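Local coordinates for protein 2-methyl-aconitate isomerase (Shewanella oneidensis, PDB 5K87) that isomerises 2-methyl-trans-aconitate to 2-methyl-cis-aconitate by base-catalysed proton abstraction, in the 2-methylcitrate cycle that breaks down propionate, at residues T200-L203 with V204-L207; F255-I258 with R259-A263; A276-Q279 with H280-K283; A326-A329 with I330-A334. The protein carries 1 engineered substitution. All coordinates share one frame; numbering follows the deposited sequence. Where two conformers were deposited one is given.

Contact 1: residues T200-L203 with V204-L207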
# COMPACT_ATOMS: atom_id res chain seq x y z
N THR A 200 -16.03 31.32 -11.75
CA THR A 200 -15.93 32.17 -12.93
C THR A 200 -17.27 32.84 -13.28
O THR A 200 -17.32 33.73 -14.13
CB THR A 200 -15.49 31.38 -14.17
OG1 THR A 200 -16.55 30.49 -14.56
CG2 THR A 200 -14.23 30.58 -13.88
N GLY A 201 -18.34 32.39 -12.64
CA GLY A 201 -19.67 32.90 -12.94
C GLY A 201 -20.31 32.23 -14.14
O GLY A 201 -21.45 32.56 -14.50
N ASN A 202 -19.59 31.30 -14.76
CA ASN A 202 -20.07 30.60 -15.95
C ASN A 202 -20.22 29.11 -15.72
O ASN A 202 -19.42 28.51 -15.00
CB ASN A 202 -19.12 30.83 -17.12
CG ASN A 202 -18.85 32.30 -17.38
OD1 ASN A 202 -19.78 33.11 -17.41
ND2 ASN A 202 -17.59 32.66 -17.55
N LEU A 203 -21.23 28.51 -16.35
CA LEU A 203 -21.45 27.07 -16.27
C LEU A 203 -20.36 26.32 -17.03
O LEU A 203 -19.93 25.24 -16.61
CB LEU A 203 -22.81 26.70 -16.86
CG LEU A 203 -24.02 27.30 -16.16
CD1 LEU A 203 -25.31 26.85 -16.83
CD2 LEU A 203 -24.00 26.90 -14.69
N VAL A 204 -19.94 26.89 -18.15
CA VAL A 204 -18.84 26.36 -18.94
C VAL A 204 -17.91 27.51 -19.29
O VAL A 204 -18.34 28.65 -19.43
CB VAL A 204 -19.33 25.65 -20.23
CG1 VAL A 204 -20.30 24.53 -19.90
CG2 VAL A 204 -19.95 26.65 -21.19
N ASP A 205 -16.63 27.19 -19.43
CA ASP A 205 -15.65 28.18 -19.82
C ASP A 205 -14.76 27.57 -20.88
O ASP A 205 -14.78 26.36 -21.09
CB ASP A 205 -14.80 28.60 -18.62
CG ASP A 205 -15.56 29.48 -17.65
OD1 ASP A 205 -15.71 30.69 -17.95
OD2 ASP A 205 -16.00 28.98 -16.60
N VAL A 206 -14.01 28.43 -21.55
CA VAL A 206 -12.96 27.95 -22.42
C VAL A 206 -11.65 28.16 -21.70
O VAL A 206 -11.24 29.30 -21.44
CB VAL A 206 -12.94 28.67 -23.78
CG1 VAL A 206 -11.80 28.15 -24.63
CG2 VAL A 206 -14.27 28.46 -24.49
N LEU A 207 -10.98 27.07 -21.35
CA LEU A 207 -9.73 27.14 -20.62
C LEU A 207 -8.57 27.23 -21.60
O LEU A 207 -8.26 26.27 -22.30
CB LEU A 207 -9.60 25.91 -19.72
CG LEU A 207 -8.67 25.96 -18.51
CD1 LEU A 207 -8.85 27.24 -17.70
CD2 LEU A 207 -8.92 24.73 -17.64
O HOH W 1 -17.16 26.85 -15.42
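With its CG folded back beside its own backbone N (chi1 -73°), Asp205 presents a carboxylate to Thr200, whose OG1 sits between its backbone N and carbonyl carbon (chi1 69°), a setting that turns the hydroxyl to the acid. The local motif is an ST turn running into the start of strand 205-209. Thr200 OG1 accepts from Asn202 N at 3.2 Å, closing the turn round Gly201, and donates to Asp205 OD2 at 2.6 Å, so the hydroxyl is used in both directions. The side chains of Thr200 and Asp205 come from opposite directions, and OD2 is met on its syn side. The other oxygen goes to the amide: Asn202 ND2 reaches Asp205 OD1 at 2.8 Å along a nearly straight path (164°), with OD1 close to the amide plane although the two flat groups are well turned against each other. A donor on each oxygen leaves the buried carboxylate little scope to rotate. With an alanine here the Thr200 hydroxyl and the Asn202 amide would probably lose their shared acceptor, and the turn would be less firmly tied to the strand. Beyond the segments, strand 213-221 pairs with strand 205-209, and Arg265 of helix 249-266 touches both Thr200 and Asp205. One water donates to Asn202 O at 2.8 Å and to Asp205 OD2 at 2.7 Å, giving OD2 a second donor.

Contact 2: residues F255-I258 with R259-A263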
# COMPACT_ATOMS: atom_id res chain seq x y z
N PHE A 255 -2.07 16.99 -17.77
CA PHE A 255 -3.13 17.19 -16.78
C PHE A 255 -2.74 18.21 -15.73
O PHE A 255 -3.55 19.05 -15.34
CB PHE A 255 -3.49 15.87 -16.09
CG PHE A 255 -4.48 15.04 -16.83
CD1 PHE A 255 -5.78 15.48 -17.02
CD2 PHE A 255 -4.13 13.79 -17.31
CE1 PHE A 255 -6.70 14.70 -17.70
CE2 PHE A 255 -5.04 13.01 -17.98
CZ PHE A 255 -6.32 13.46 -18.19
N GLU A 256 -1.49 18.16 -15.29
CA GLU A 256 -1.04 19.09 -14.26
C GLU A 256 -1.04 20.54 -14.75
O GLU A 256 -1.41 21.44 -14.00
CB GLU A 256 0.30 18.66 -13.67
CG GLU A 256 0.83 19.61 -12.59
CD GLU A 256 -0.11 19.82 -11.40
OE1 GLU A 256 -1.05 19.02 -11.18
OE2 GLU A 256 0.10 20.80 -10.66
N THR A 257 -0.60 20.76 -15.99
CA THR A 257 -0.60 22.11 -16.55
C THR A 257 -2.03 22.64 -16.69
O THR A 257 -2.30 23.79 -16.38
CB THR A 257 0.14 22.18 -17.90
OG1 THR A 257 1.48 21.70 -17.74
CG2 THR A 257 0.18 23.61 -18.41
N ILE A 258 -2.94 21.78 -17.13
CA ILE A 258 -4.34 22.17 -17.25
C ILE A 258 -4.93 22.48 -15.87
O ILE A 258 -5.63 23.47 -15.70
CB ILE A 258 -5.17 21.11 -17.98
CG1 ILE A 258 -4.63 20.89 -19.40
CG2 ILE A 258 -6.62 21.56 -18.05
CD1 ILE A 258 -5.19 19.66 -20.09
N ARG A 259 -4.61 21.63 -14.89
CA ARG A 259 -5.08 21.84 -13.52
C ARG A 259 -4.60 23.18 -12.97
O ARG A 259 -5.36 23.92 -12.34
CB ARG A 259 -4.63 20.69 -12.61
CG ARG A 259 -5.31 20.67 -11.24
CD ARG A 259 -4.67 19.65 -10.29
NE ARG A 259 -3.35 20.10 -9.86
CZ ARG A 259 -3.13 20.88 -8.81
NH1 ARG A 259 -4.12 21.26 -8.01
NH2 ARG A 259 -1.90 21.26 -8.54
N ALA A 260 -3.33 23.51 -13.21
CA ALA A 260 -2.76 24.78 -12.76
C ALA A 260 -3.48 25.96 -13.39
O ALA A 260 -3.82 26.93 -12.71
CB ALA A 260 -1.29 24.83 -13.09
N HIS A 261 -3.72 25.89 -14.69
CA HIS A 261 -4.41 26.97 -15.38
C HIS A 261 -5.85 27.10 -14.92
O HIS A 261 -6.38 28.20 -14.80
CB HIS A 261 -4.29 26.82 -16.89
CG HIS A 261 -2.98 27.29 -17.42
ND1 HIS A 261 -1.85 26.50 -17.42
CD2 HIS A 261 -2.60 28.48 -17.93
CE1 HIS A 261 -0.84 27.18 -17.92
NE2 HIS A 261 -1.27 28.39 -18.24
N GLY A 262 -6.49 25.97 -14.61
CA GLY A 262 -7.83 25.99 -14.06
C GLY A 262 -7.85 26.63 -12.68
O GLY A 262 -8.74 27.42 -12.36
N ALA A 263 -6.85 26.30 -11.86
CA ALA A 263 -6.75 26.89 -10.53
C ALA A 263 -6.62 28.40 -10.59
O ALA A 263 -7.21 29.12 -9.78
CB ALA A 263 -5.58 26.29 -9.78
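Glu256 and Arg259 lie side by side on helix 249-266, one turn apart, and meet in a two-pronged salt bridge. Arg259 presents its guanidinium side-on: NE gives a nearly straight bond (170°) to Glu256 OE1 at 2.9 Å, and NH2 reaches Glu256 OE2 at 3.0 Å on that oxygen's syn lone pair. Both oxygens lie near the guanidinium plane, while the carboxylate itself is turned 31° from it. A bend at chi2 of Glu256 brings its acid forward along the helix to make this possible.

The tightly packed part of the helix is the side with Phe255, Ile258 and Arg259, all of which rest on Ile284 of strand 283-288; Ile258 also meets Leu207 of strand 205-209. Throughout the segment the main-chain bonds run in the regular i to i+4 pattern, Gly262 N to Ile258 O at 2.9 Å among them.

Thr257 and His261 make up the looser, partly exposed side, where their side chains run alongside each other. The imidazole turns its edge to the backbone: ND1 donates to Thr257 O at 2.9 Å, while His261 N donates to the same oxygen at 3.0 Å from the opposite face of the carbonyl plane.

Arg259 also donates to Arg278 O and Pro282 O, two carbonyls that help fix where the guanidinium lies. Its bonds to both carboxylate oxygens probably favour the ionised form of Glu256; the bond from ND1 implies that this nitrogen of His261 carries a hydrogen.

Contact 3: residues A276-Q279 with H280-K283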
# COMPACT_ATOMS: atom_id res chain seq x y z
N ALA A 276 2.37 24.06 -7.97
CA ALA A 276 3.36 23.07 -7.58
C ALA A 276 3.21 22.67 -6.11
O ALA A 276 3.32 21.50 -5.77
CB ALA A 276 4.77 23.57 -7.86
N SER A 277 2.96 23.65 -5.25
CA SER A 277 2.84 23.39 -3.83
C SER A 277 1.40 23.07 -3.44
O SER A 277 1.16 22.41 -2.42
CB SER A 277 3.38 24.56 -3.01
OG SER A 277 4.80 24.64 -3.11
N ARG A 278 0.45 23.51 -4.26
CA ARG A 278 -0.98 23.33 -3.98
C ARG A 278 -1.50 22.18 -4.84
O ARG A 278 -2.16 22.40 -5.86
CB ARG A 278 -1.73 24.62 -4.29
CG ARG A 278 -3.18 24.66 -3.84
CD ARG A 278 -3.95 25.76 -4.55
NE ARG A 278 -5.34 25.84 -4.09
CZ ARG A 278 -5.79 26.76 -3.25
NH1 ARG A 278 -7.07 26.76 -2.88
NH2 ARG A 278 -4.97 27.69 -2.78
N GLN A 279 -1.19 20.95 -4.43
CA GLN A 279 -1.47 19.77 -5.24
C GLN A 279 -2.86 19.17 -5.01
O GLN A 279 -3.40 18.49 -5.87
CB GLN A 279 -0.41 18.69 -4.98
CG GLN A 279 0.95 19.01 -5.59
CD GLN A 279 0.97 18.87 -7.10
OE1 GLN A 279 0.72 17.80 -7.65
NE2 GLN A 279 1.25 19.97 -7.79
N HIS A 280 -3.41 19.41 -3.83
CA HIS A 280 -4.62 18.72 -3.38
C HIS A 280 -5.89 19.35 -3.94
O HIS A 280 -6.84 18.65 -4.26
CB HIS A 280 -4.60 18.75 -1.85
CG HIS A 280 -5.70 18.01 -1.17
ND1 HIS A 280 -6.30 16.87 -1.66
CD2 HIS A 280 -6.26 18.23 0.05
CE1 HIS A 280 -7.21 16.45 -0.80
NE2 HIS A 280 -7.21 17.25 0.24
N THR A 281 -5.88 20.66 -4.09
CA THR A 281 -7.02 21.36 -4.67
C THR A 281 -6.51 22.39 -5.67
O THR A 281 -5.42 22.94 -5.48
CB THR A 281 -7.87 22.05 -3.57
OG1 THR A 281 -7.02 22.90 -2.78
CG2 THR A 281 -8.51 21.03 -2.65
N PRO A 282 -7.24 22.62 -6.77
CA PRO A 282 -8.45 21.91 -7.18
C PRO A 282 -8.12 20.53 -7.74
O PRO A 282 -6.95 20.25 -8.05
CB PRO A 282 -8.99 22.78 -8.31
CG PRO A 282 -7.74 23.36 -8.94
CD PRO A 282 -6.85 23.64 -7.75
N LYS A 283 -9.13 19.69 -7.85
CA LYS A 283 -9.01 18.43 -8.58
C LYS A 283 -9.28 18.66 -10.06
O LYS A 283 -9.94 19.65 -10.44
CB LYS A 283 -10.02 17.42 -8.02
CG LYS A 283 -9.86 17.15 -6.53
CD LYS A 283 -8.51 16.54 -6.18
CE LYS A 283 -8.43 16.14 -4.71
NZ LYS A 283 -7.05 15.67 -4.35
O HOH W 2 -5.20 16.52 -6.49
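Arg278 and Thr281 meet in the loop that leads from helix 249-266 to strand 283-288, a loop with a cis peptide between Thr281 and Pro282. The direct polar link across it is weak: Arg278 NE gives a bent bond (127°) to Thr281 O at 3.2 Å, the oxygen lying at the guanidinium edge. Van der Waals contact supplements it, since the extended Arg278 chain, with CG anti to the backbone N (chi1 -170°), also sets CD 3.3 Å from Thr281 O. Thr281 OG1 is bonded instead to Ser106 OG.

A water-mediated link joins the same two halves. The water donates to Gln279 O at 2.7 Å and accepts from Lys283 NZ. In the conformer described, Gln279 NE2 bonds to Ala275 O and to Glu256 OE2.

Stronger bonding surrounds the substrate-binding Lys283, whose chain curls back over the loop. Lys283 NZ is also hydrogen-bonded to Ser314 OG, of another substrate-binding residue, which places this loop at the wall of the active site, with the His280 side chain about 6 Å from the bound malonate. Lys283 NZ donates to His280 ND1 at 3.0 Å, with NZ 19° out of the imidazole plane.

Contact 4: residues A326-A329 with I330-A334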
# COMPACT_ATOMS: atom_id res chain seq x y z
N ALA A 326 -15.08 14.56 -5.00
CA ALA A 326 -15.31 14.72 -6.42
C ALA A 326 -16.66 14.16 -6.81
O ALA A 326 -17.31 14.69 -7.71
CB ALA A 326 -14.20 14.07 -7.22
N ALA A 327 -17.11 13.10 -6.14
CA ALA A 327 -18.44 12.56 -6.39
C ALA A 327 -19.52 13.60 -6.07
O ALA A 327 -20.51 13.70 -6.79
CB ALA A 327 -18.66 11.26 -5.61
N VAL A 328 -19.33 14.35 -4.99
CA VAL A 328 -20.22 15.46 -4.68
C VAL A 328 -20.18 16.52 -5.80
O VAL A 328 -21.24 17.02 -6.21
CB VAL A 328 -19.87 16.10 -3.34
CG1 VAL A 328 -20.64 17.41 -3.14
CG2 VAL A 328 -20.15 15.11 -2.20
N ALA A 329 -19.00 16.85 -6.29
CA ALA A 329 -18.88 17.81 -7.38
C ALA A 329 -19.59 17.31 -8.64
O ALA A 329 -20.23 18.09 -9.35
CB ALA A 329 -17.41 18.12 -7.67
N ILE A 330 -19.47 16.01 -8.93
CA ILE A 330 -20.13 15.40 -10.08
C ILE A 330 -21.65 15.49 -9.94
O ILE A 330 -22.34 15.93 -10.86
CB ILE A 330 -19.72 13.93 -10.25
CG1 ILE A 330 -18.25 13.84 -10.65
CG2 ILE A 330 -20.58 13.24 -11.32
CD1 ILE A 330 -17.64 12.46 -10.42
N GLY A 331 -22.17 15.06 -8.80
CA GLY A 331 -23.61 15.07 -8.59
C GLY A 331 -24.18 16.48 -8.63
O GLY A 331 -25.25 16.72 -9.21
N THR A 332 -23.47 17.42 -8.01
CA THR A 332 -23.88 18.82 -8.01
C THR A 332 -23.85 19.41 -9.42
O THR A 332 -24.83 20.03 -9.87
CB THR A 332 -23.00 19.66 -7.06
OG1 THR A 332 -23.09 19.11 -5.73
CG2 THR A 332 -23.44 21.11 -7.04
N ALA A 333 -22.75 19.21 -10.14
CA ALA A 333 -22.67 19.74 -11.50
C ALA A 333 -23.72 19.11 -12.39
O ALA A 333 -24.30 19.77 -13.27
CB ALA A 333 -21.28 19.54 -12.08
N ALA A 334 -23.96 17.81 -12.21
CA ALA A 334 -24.93 17.11 -13.03
C ALA A 334 -26.34 17.67 -12.84
O ALA A 334 -27.16 17.60 -13.76
CB ALA A 334 -24.92 15.63 -12.74
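Val328 O is gripped twice by a single residue one turn further on: Thr332 OG1 donates to it at 2.8 Å and Thr332 N at 2.9 Å. The two donors arrive from opposite faces of the carbonyl plane, and the hydroxyl stands well above that plane, away from the lone-pair directions. Thr332 holds OG1 beside its own backbone N (chi1 -58°), which turns the hydroxyl back along the helix to the carbonyl. The side chains of Val328 and Thr332 run alongside each other, with Val328 CG1 3.9 Å from Thr332 OG1. A valine in place of the threonine lacks the hydroxyl and would probably leave Val328 O with the main-chain N-H as its one donor from this residue.

All of this lies on helix 324-334, buried among strands 225-230, 352-357 and 374-391. That placement is consistent with the central helix of one domain in the diaminopimelate epimerase-like fold, where strands wrap a helix that begins at the active site. Gly324, at its first turn, binds substrate, and Ala326 has its side chain about 7 Å from the bound malonate.

The flank toward Phe355 and Phe228 carries Ile330. Its N bonds to Ala326 O at 2.8 Å, and Ile330 CG1 comes within 3.2 Å of the same oxygen. The small alanines probably let the strands come close: Ala329 touches Thr226 and Phe228, and Ala327 touches Met382 and Phe355. Further along, Ala333 N bonds to Ala329 O at 2.9 Å, and Ala333 CB stands 3.3 Å from that oxygen.

How the contacts relate
Contact 2 joins contacts 1 and 3. Its helix meets contact 1 through Leu207, which packs on Ile258 and Gly262, and meets contact 3 through the Arg259 guanidinium, where NH2 lies 2.9 Å from Arg278 O and NH1 3.0 Å from Pro282 O. Ala263 CB also packs 3.6 Å from Pro282 CD. Contact 3 reaches the active site directly, since it includes Lys283, and the His280 side chain is about 7 Å from that of Cys109. Contact 4 approaches the pocket from another helix, beside Met323; its nearest atoms are about 5 Å from contact 3, though the centres are 19 Å apart. Contact 1 lies away from the substrate site.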